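Atp-dependent DNA ligase (PDB 4D05) probably seals nicks in duplex DNA, using ATP to form an enzyme-adenylate intermediate, with a minimized DNA-binding surface. Local coordinates at residues A61-L66 and M96-P101; I186-G191 and P227-L232. One frame throughout, in Å; residues are numbered along the deposited sequence. Where two conformers were deposited one is given.

The two contacts belong to the two domains of the ligase, and the chain's centre lies between them; their own centres are 45 Å apart and their nearest atoms about 26 Å apart. Interaction 1 is buried in the nucleotidyltransferase domain, where neighbouring antiparallel strands carry E65 and F98 into the AMP pocket. Interaction 2 lies at the surface of the OB-fold domain, where the end of strand 179-190 meets the loop leading into strand 232-237; it takes no part in the pocket. Both segments of interaction 1 precede those of interaction 2 along the chain. One thus shapes the nucleotide site directly, whereas the other joins parts of the OB domain far from AMP.

Interaction 1. Residues A61-L66 and M96-P101; sequences AMDGEL and MIFDLP. With AMP (adenosine monophosphate), chain H; SO4 (sulfate ion), chain G.
Strands 62-66 and 96-99 run antiparallel and are pinned at D63 and E65, with a classic beta bulge where F98 and D99 both face D63: D63 O accepts F98 N at 2.9 Å, in the carbonyl plane, and D99 N at 3.2 Å. G64 lies so close to I97, CA to CA 3.8 Å, that a side chain there would run into M96 O. The F98 ring lies against this glycine, CE2 3.5 Å from G64 CA. Its CG sits between the backbone N and carbonyl carbon (chi1 56°), turning one face to D63 O and G64 N and the other to the adenine of AMP, whose N3 lies 3.4 Å above the ring plane. An alanine in place of F98 would probably leave the adenine without the ring face it lies against. E65 CG meets the ring edge, while OE2 lies 3.0 Å from AMP O4'. In the conformer given, D63 OD2, salt-bridged to R31, lies 3.7 Å from F98 CE1, the carboxylate turned 70° from the ring. On the face carrying I97, M62 SE meets I97 CD1 at 3.9 Å. Strands supplying an aromatic and a glutamate to the nucleotide characterise the adenylation domain of ATP-dependent DNA ligases.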
ATOM      1  N   ALA A  61      13.891   1.167 -18.728  1.00  3.62           N
ATOM      2  CA  ALA A  61      13.283   0.367 -17.665  1.00  2.93           C
ATOM      3  C   ALA A  61      12.275   1.190 -16.881  1.00  3.24           C
ATOM      4  O   ALA A  61      12.487   2.372 -16.621  1.00  4.27           O
ATOM      5  CB  ALA A  61      14.342  -0.168 -16.744  1.00  5.18           C
HETATM    6  N   MSE A  62      11.171   0.549 -16.521  1.00  2.52           N
HETATM    7  CA  MSE A  62      10.083   1.221 -15.826  1.00  1.73           C
HETATM    8  C   MSE A  62       9.500   0.361 -14.695  1.00  2.90           C
HETATM    9  O   MSE A  62       9.397  -0.850 -14.822  1.00  4.08           O
HETATM   10  CB  MSE A  62       8.924   1.574 -16.818  1.00  1.56           C
HETATM   11  CG  MSE A  62       9.393   2.489 -18.011  1.00  2.97           C
HETATM   12 SE   MSE A  62       7.919   2.939 -19.191  1.00  6.76          SE
HETATM   13  CE  MSE A  62       7.842   1.232 -20.133  1.00  7.66           C
ATOM     14  N   ASP A  63       9.104   1.017 -13.605  0.69  2.78           N
ATOM     15  CA  ASP A  63       8.412   0.388 -12.483  0.69  3.96           C
ATOM     16  C   ASP A  63       6.981   0.886 -12.463  0.69  3.97           C
ATOM     17  O   ASP A  63       6.770   2.062 -12.546  0.69  3.55           O
ATOM     18  CB  ASP A  63       9.063   0.826 -11.193  0.69  7.77           C
ATOM     19  CG  ASP A  63       9.729  -0.275 -10.479  0.69 16.81           C
ATOM     20  OD1 ASP A  63      10.694  -0.841 -11.015  0.69 21.56           O
ATOM     21  OD2 ASP A  63       9.314  -0.557  -9.341  0.69 19.60           O
ATOM     22  N   GLY A  64       6.000  -0.013 -12.355  1.00  3.65           N
ATOM     23  CA  GLY A  64       4.612   0.396 -12.351  1.00  4.70           C
ATOM     24  C   GLY A  64       3.695  -0.648 -11.765  1.00  4.27           C
ATOM     25  O   GLY A  64       4.137  -1.691 -11.251  1.00  4.26           O
ATOM     26  N   GLU A  65       2.416  -0.326 -11.824  1.00  3.68           N
ATOM     27  CA  GLU A  65       1.373  -1.237 -11.333  1.00  2.83           C
ATOM     28  C   GLU A  65       0.504  -1.649 -12.526  1.00  3.92           C
ATOM     29  O   GLU A  65       0.009  -0.771 -13.247  1.00  4.90           O
ATOM     30  CB  GLU A  65       0.449  -0.513 -10.347  1.00  7.51           C
ATOM     31  CG  GLU A  65       0.985  -0.346  -8.965  1.00 13.13           C
ATOM     32  CD  GLU A  65       1.117  -1.612  -8.131  1.00 11.15           C
ATOM     33  OE1 GLU A  65       0.179  -2.457  -8.032  1.00 15.06           O
ATOM     34  OE2 GLU A  65       2.129  -1.683  -7.433  1.00 14.78           O
ATOM     35  N   LEU A  66       0.309  -2.950 -12.735  1.00  3.43           N
ATOM     36  CA  LEU A  66      -0.722  -3.401 -13.665  1.00  2.22           C
ATOM     37  C   LEU A  66      -2.039  -3.175 -12.927  1.00  2.71           C
ATOM     38  O   LEU A  66      -2.236  -3.686 -11.810  1.00  3.22           O
ATOM     39  CB  LEU A  66      -0.522  -4.866 -14.026  1.00  3.03           C
ATOM     40  CG  LEU A  66       0.816  -5.185 -14.698  1.00  3.59           C
ATOM     41  CD1 LEU A  66       1.025  -6.676 -14.822  1.00  5.37           C
ATOM     42  CD2 LEU A  66       0.898  -4.542 -16.074  1.00  5.16           C
HETATM   43  N   MSE A  96       0.642   1.293 -15.161  1.00  2.03           N
HETATM   44  CA  MSE A  96       0.635   2.609 -14.548  1.00  2.14           C
HETATM   45  C   MSE A  96       1.972   2.842 -13.897  1.00  2.15           C
HETATM   46  O   MSE A  96       2.272   2.269 -12.847  1.00  2.60           O
HETATM   47  CB  MSE A  96      -0.469   2.666 -13.454  1.00  3.56           C
HETATM   48  CG  MSE A  96      -1.876   2.326 -13.934  1.00  4.96           C
HETATM   49 SE   MSE A  96      -2.734   3.572 -15.116  1.00  8.52          SE
HETATM   50  CE  MSE A  96      -2.776   5.101 -13.905  1.00 12.47           C
ATOM     51  N   ILE A  97       2.802   3.680 -14.523  1.00  2.67           N
ATOM     52  CA  ILE A  97       4.181   3.784 -14.074  1.00  2.27           C
ATOM     53  C   ILE A  97       4.396   4.811 -12.994  1.00  3.08           C
ATOM     54  O   ILE A  97       3.750   5.869 -12.983  1.00  2.86           O
ATOM     55  CB  ILE A  97       5.134   3.965 -15.258  1.00  2.83           C
ATOM     56  CG1 ILE A  97       4.931   5.311 -15.957  1.00  2.94           C
ATOM     57  CG2 ILE A  97       4.946   2.771 -16.220  1.00  3.47           C
ATOM     58  CD1 ILE A  97       6.013   5.625 -17.017  1.00  5.97           C
ATOM     59  N   PHE A  98       5.350   4.500 -12.122  1.00  3.15           N
ATOM     60  CA  PHE A  98       5.689   5.383 -11.036  1.00  2.06           C
ATOM     61  C   PHE A  98       7.210   5.559 -10.839  1.00  1.41           C
ATOM     62  O   PHE A  98       7.608   6.370 -10.020  1.00  2.71           O
ATOM     63  CB  PHE A  98       4.980   4.946  -9.719  1.00  2.85           C
ATOM     64  CG  PHE A  98       5.259   3.526  -9.300  1.00  4.16           C
ATOM     65  CD1 PHE A  98       6.478   3.176  -8.796  1.00  5.52           C
ATOM     66  CD2 PHE A  98       4.287   2.552  -9.366  1.00  7.62           C
ATOM     67  CE1 PHE A  98       6.742   1.869  -8.390  1.00  6.41           C
ATOM     68  CE2 PHE A  98       4.562   1.245  -8.940  1.00  7.44           C
ATOM     69  CZ  PHE A  98       5.788   0.931  -8.452  1.00  5.18           C
ATOM     70  N   ASP A  99       8.058   4.830 -11.566  1.00  2.47           N
ATOM     71  CA  ASP A  99       9.475   5.128 -11.495  1.00  2.56           C
ATOM     72  C   ASP A  99      10.251   4.533 -12.666  1.00  3.11           C
ATOM     73  O   ASP A  99       9.707   3.792 -13.491  1.00  3.14           O
ATOM     74  CB  ASP A  99      10.057   4.688 -10.140  1.00  3.79           C
ATOM     75  CG  ASP A  99      11.125   5.644  -9.614  1.00  4.01           C
ATOM     76  OD1 ASP A  99      11.720   6.378 -10.427  1.00  5.14           O
ATOM     77  OD2 ASP A  99      11.410   5.623  -8.394  1.00  3.78           O
ATOM     78  N   LEU A 100      11.514   4.924 -12.732  1.00  2.95           N
ATOM     79  CA  LEU A 100      12.492   4.533 -13.768  1.00  3.44           C
ATOM     80  C   LEU A 100      13.709   3.955 -13.017  1.00  3.17           C
ATOM     81  O   LEU A 100      14.612   4.679 -12.590  1.00  4.19           O
ATOM     82  CB  LEU A 100      12.921   5.747 -14.619  1.00  4.10           C
ATOM     83  CG  LEU A 100      11.817   6.466 -15.371  1.00  3.93           C
ATOM     84  CD1 LEU A 100      12.332   7.634 -16.193  1.00  4.72           C
ATOM     85  CD2 LEU A 100      11.081   5.533 -16.306  1.00  4.03           C
ATOM     86  N   PRO A 101      13.707   2.646 -12.772  1.00  3.56           N
ATOM     87  CA  PRO A 101      14.660   2.089 -11.796  1.00  4.74           C
ATOM     88  C   PRO A 101      16.114   2.062 -12.218  1.00  6.28           C
ATOM     89  O   PRO A 101      16.951   1.766 -11.362  1.00  7.22           O
ATOM     90  CB  PRO A 101      14.173   0.644 -11.590  1.00  6.79           C
ATOM     91  CG  PRO A 101      12.874   0.591 -12.210  1.00 10.52           C
ATOM     92  CD  PRO A 101      12.721   1.660 -13.219  1.00  6.96           C
TER
HETATM   93  P   AMP H1263       0.549  -1.217  -0.165  1.00 19.70           P
HETATM   94  O1P AMP H1263       0.997  -1.314   1.266  1.00 21.39           O
HETATM   95  O2P AMP H1263      -0.213  -2.304  -0.902  1.00 21.02           O
HETATM   96  O5' AMP H1263       1.807  -0.729  -0.999  1.00 16.59           O
HETATM   97  C5' AMP H1263       1.525  -0.440  -2.349  1.00 19.09           C
HETATM   98  C4' AMP H1263       2.601  -1.097  -3.158  1.00 15.89           C
HETATM   99  O4' AMP H1263       2.442  -0.823  -4.533  1.00 13.75           O
HETATM  100  C3' AMP H1263       3.902  -0.523  -2.708  1.00 21.57           C
HETATM  101  O3' AMP H1263       4.773  -1.661  -2.599  1.00 23.92           O
HETATM  102  C2' AMP H1263       4.312   0.395  -3.823  1.00 20.08           C
HETATM  103  O2' AMP H1263       5.714   0.120  -3.859  1.00 22.04           O
HETATM  104  C1' AMP H1263       3.429   0.046  -5.058  1.00 14.59           C
HETATM  105  N9  AMP H1263       2.632   1.233  -5.522  1.00 11.38           N
HETATM  106  C8  AMP H1263       1.301   1.363  -5.785  1.00  8.92           C
HETATM  107  N7  AMP H1263       0.957   2.624  -6.148  1.00  8.16           N
HETATM  108  C5  AMP H1263       2.125   3.306  -6.170  1.00  5.99           C
HETATM  109  C6  AMP H1263       2.502   4.701  -6.415  1.00  4.91           C
HETATM  110  N6  AMP H1263       1.562   5.590  -6.770  1.00  5.95           N
HETATM  111  N1  AMP H1263       3.804   4.993  -6.317  1.00  6.63           N
HETATM  112  C2  AMP H1263       4.738   4.121  -5.915  1.00  7.36           C
HETATM  113  N3  AMP H1263       4.480   2.850  -5.656  1.00  7.24           N
HETATM  114  C4  AMP H1263       3.206   2.402  -5.761  1.00  7.09           C
HETATM  115  S   SO4 G1262      17.316   3.651 -18.515  0.81 31.53           S
HETATM  116  O1  SO4 G1262      17.142   4.401 -19.784  0.81 33.30           O
HETATM  117  O2  SO4 G1262      18.776   3.441 -18.377  0.81 35.26           O
HETATM  118  O3  SO4 G1262      16.829   4.516 -17.353  0.81 23.77           O
HETATM  119  O4  SO4 G1262      16.623   2.308 -18.589  0.81 17.67           O

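Interaction 2. Residues I186-G191 and P227-L232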
ATOM      1  N   ILE A 186      -4.673 -11.881  26.000  1.00  2.50           N
ATOM      2  CA  ILE A 186      -4.089 -12.541  27.177  1.00  3.77           C
ATOM      3  C   ILE A 186      -4.863 -12.330  28.468  1.00  2.28           C
ATOM      4  O   ILE A 186      -4.703 -13.118  29.400  1.00  4.71           O
ATOM      5  CB  ILE A 186      -2.586 -12.166  27.395  1.00  4.84           C
ATOM      6  CG1 ILE A 186      -2.388 -10.669  27.723  1.00  6.78           C
ATOM      7  CG2 ILE A 186      -1.764 -12.471  26.147  1.00  6.30           C
ATOM      8  CD1 ILE A 186      -0.970 -10.325  28.145  1.00  7.76           C
ATOM      9  N   ALA A 187      -5.719 -11.310  28.521  1.00  2.55           N
ATOM     10  CA  ALA A 187      -6.522 -11.068  29.722  1.00  2.16           C
ATOM     11  C   ALA A 187      -7.679 -10.136  29.403  1.00  4.01           C
ATOM     12  O   ALA A 187      -7.666  -9.420  28.384  1.00  4.99           O
ATOM     13  CB  ALA A 187      -5.663 -10.452  30.795  1.00  3.71           C
ATOM     14  N   TYR A 188      -8.674 -10.167  30.287  1.00  2.42           N
ATOM     15  CA  TYR A 188      -9.773  -9.211  30.261  1.00  2.62           C
ATOM     16  C   TYR A 188      -9.597  -8.147  31.336  1.00  3.54           C
ATOM     17  O   TYR A 188      -9.048  -8.406  32.417  1.00  4.61           O
ATOM     18  CB  TYR A 188     -11.104  -9.895  30.532  1.00  3.26           C
ATOM     19  CG  TYR A 188     -11.489 -10.978  29.572  1.00  3.33           C
ATOM     20  CD1 TYR A 188     -11.236 -10.870  28.217  1.00  5.02           C
ATOM     21  CD2 TYR A 188     -12.125 -12.119  30.035  1.00  5.35           C
ATOM     22  CE1 TYR A 188     -11.619 -11.877  27.337  1.00  5.88           C
ATOM     23  CE2 TYR A 188     -12.515 -13.122  29.179  1.00  6.95           C
ATOM     24  CZ  TYR A 188     -12.270 -12.990  27.827  1.00  5.24           C
ATOM     25  OH  TYR A 188     -12.673 -13.990  26.989  1.00  6.68           O
ATOM     26  N   LEU A 189     -10.125  -6.957  31.039  1.00  3.81           N
ATOM     27  CA  LEU A 189     -10.209  -5.866  32.003  1.00  4.47           C
ATOM     28  C   LEU A 189     -11.692  -5.571  32.174  1.00  4.40           C
ATOM     29  O   LEU A 189     -12.306  -4.972  31.296  1.00  5.21           O
ATOM     30  CB  LEU A 189      -9.461  -4.619  31.497  1.00  6.80           C
ATOM     31  CG  LEU A 189      -7.946  -4.813  31.310  1.00  8.90           C
ATOM     32  CD1 LEU A 189      -7.274  -3.575  30.708  1.00 12.78           C
ATOM     33  CD2 LEU A 189      -7.252  -5.187  32.596  1.00 12.75           C
ATOM     34  N   PRO A 190     -12.290  -6.028  33.281  1.00  7.68           N
ATOM     35  CA  PRO A 190     -13.700  -5.725  33.546  1.00  6.51           C
ATOM     36  C   PRO A 190     -14.038  -4.245  33.457  1.00  6.55           C
ATOM     37  O   PRO A 190     -13.259  -3.391  33.896  1.00  7.56           O
ATOM     38  CB  PRO A 190     -13.905  -6.245  34.985  1.00  9.04           C
ATOM     39  CG  PRO A 190     -12.980  -7.447  35.037  1.00  9.90           C
ATOM     40  CD  PRO A 190     -11.743  -6.986  34.262  1.00  9.60           C
ATOM     41  N   GLY A 191     -15.214  -3.953  32.927  1.00  6.28           N
ATOM     42  CA  GLY A 191     -15.621  -2.587  32.711  1.00  6.19           C
ATOM     43  C   GLY A 191     -16.186  -1.858  33.917  1.00  7.26           C
ATOM     44  O   GLY A 191     -16.388  -2.430  34.978  1.00  7.88           O
ATOM     45  N   PRO A 227     -13.931 -11.810  23.022  1.00  9.94           N
ATOM     46  CA  PRO A 227     -13.046 -12.769  22.358  1.00 10.10           C
ATOM     47  C   PRO A 227     -12.423 -13.692  23.399  1.00  8.90           C
ATOM     48  O   PRO A 227     -12.032 -13.215  24.471  1.00  8.66           O
ATOM     49  CB  PRO A 227     -11.945 -11.892  21.752  1.00 12.79           C
ATOM     50  CG  PRO A 227     -12.451 -10.522  21.810  1.00 13.00           C
ATOM     51  CD  PRO A 227     -13.509 -10.417  22.825  1.00 12.00           C
ATOM     52  N   PRO A 228     -12.305 -14.981  23.083  1.00  8.42           N
ATOM     53  CA  PRO A 228     -11.691 -15.906  24.041  1.00  8.51           C
ATOM     54  C   PRO A 228     -10.257 -15.502  24.373  1.00  5.28           C
ATOM     55  O   PRO A 228      -9.495 -15.069  23.487  1.00  7.23           O
ATOM     56  CB  PRO A 228     -11.687 -17.239  23.289  1.00  8.99           C
ATOM     57  CG  PRO A 228     -12.781 -17.108  22.270  1.00  9.25           C
ATOM     58  CD  PRO A 228     -12.734 -15.660  21.850  1.00 10.35           C
ATOM     59  N   ILE A 229      -9.850 -15.699  25.622  1.00  5.54           N
ATOM     60  CA  ILE A 229      -8.453 -15.503  25.958  1.00  4.84           C
ATOM     61  C   ILE A 229      -7.689 -16.568  25.198  1.00  4.25           C
ATOM     62  O   ILE A 229      -8.168 -17.708  25.061  1.00  5.56           O
ATOM     63  CB  ILE A 229      -8.221 -15.600  27.480  1.00  4.28           C
ATOM     64  CG1 ILE A 229      -8.931 -14.414  28.174  1.00  6.55           C
ATOM     65  CG2 ILE A 229      -6.733 -15.608  27.785  1.00  6.18           C
ATOM     66  CD1 ILE A 229      -8.993 -14.535  29.707  1.00  6.07           C
ATOM     67  N   GLY A 230      -6.567 -16.164  24.603  1.00  5.80           N
ATOM     68  CA  GLY A 230      -5.744 -17.054  23.811  1.00  6.63           C
ATOM     69  C   GLY A 230      -5.971 -16.877  22.324  1.00  8.96           C
ATOM     70  O   GLY A 230      -5.155 -17.380  21.522  1.00  9.23           O
ATOM     71  N   SER A 231      -7.063 -16.203  21.939  1.00  6.97           N
ATOM     72  CA  SER A 231      -7.368 -16.064  20.536  1.00  8.38           C
ATOM     73  C   SER A 231      -6.420 -15.080  19.857  1.00  7.34           C
ATOM     74  O   SER A 231      -5.857 -14.169  20.499  1.00  7.09           O
ATOM     75  CB  SER A 231      -8.819 -15.667  20.317  1.00  9.24           C
ATOM     76  OG  SER A 231      -9.140 -14.393  20.842  1.00  9.94           O
ATOM     77  N   LEU A 232      -6.215 -15.314  18.562  1.00  6.68           N
ATOM     78  CA  LEU A 232      -5.459 -14.405  17.725  1.00  6.33           C
ATOM     79  C   LEU A 232      -6.458 -13.450  17.104  1.00  6.40           C
ATOM     80  O   LEU A 232      -7.398 -13.890  16.458  1.00  6.45           O
ATOM     81  CB  LEU A 232      -4.717 -15.187  16.630  1.00  7.63           C
ATOM     82  CG  LEU A 232      -3.781 -14.323  15.771  1.00  7.78           C
ATOM     83  CD1 LEU A 232      -2.557 -13.916  16.578  1.00  8.74           C
ATOM     84  CD2 LEU A 232      -3.395 -15.056  14.455  1.00 10.60           C
TER
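One side-chain hydrogen bond joins Y188, near the end of strand 179-190, to the loop between helix 220-224 and strand 232-237 at the surface of the OB-like domain: its OH donates to P227 O at 2.7 Å, from above the carbonyl plane, 39° out of it. P227 O in turn lies near the plane of the tyrosine ring, at its edge. The apolar contact is that of I229, which lies aslant over the ring. Its CG1 sits over one face, offset toward the hydroxyl side, in a CH-pi contact 3.9 Å from the centroid. With CG1 beside the backbone N (chi1 -66°), the longer branch lies on the tyrosine, CD1 reaching CE2 at 3.8 Å. A separate van der Waals contact with the strand backbone sets I229 CG2 3.6 Å from I186 O. Within the loop, a type II turn runs from P228 to S231, P228 O accepting both S231 N, at 3.1 Å, and S231 OG, at 2.8 Å. One directed bond and one ring face thus carry most of what passes between these segments, consistent with a light surface attachment that adds to the packing of P227 on F251 and I254 of strand 250-256.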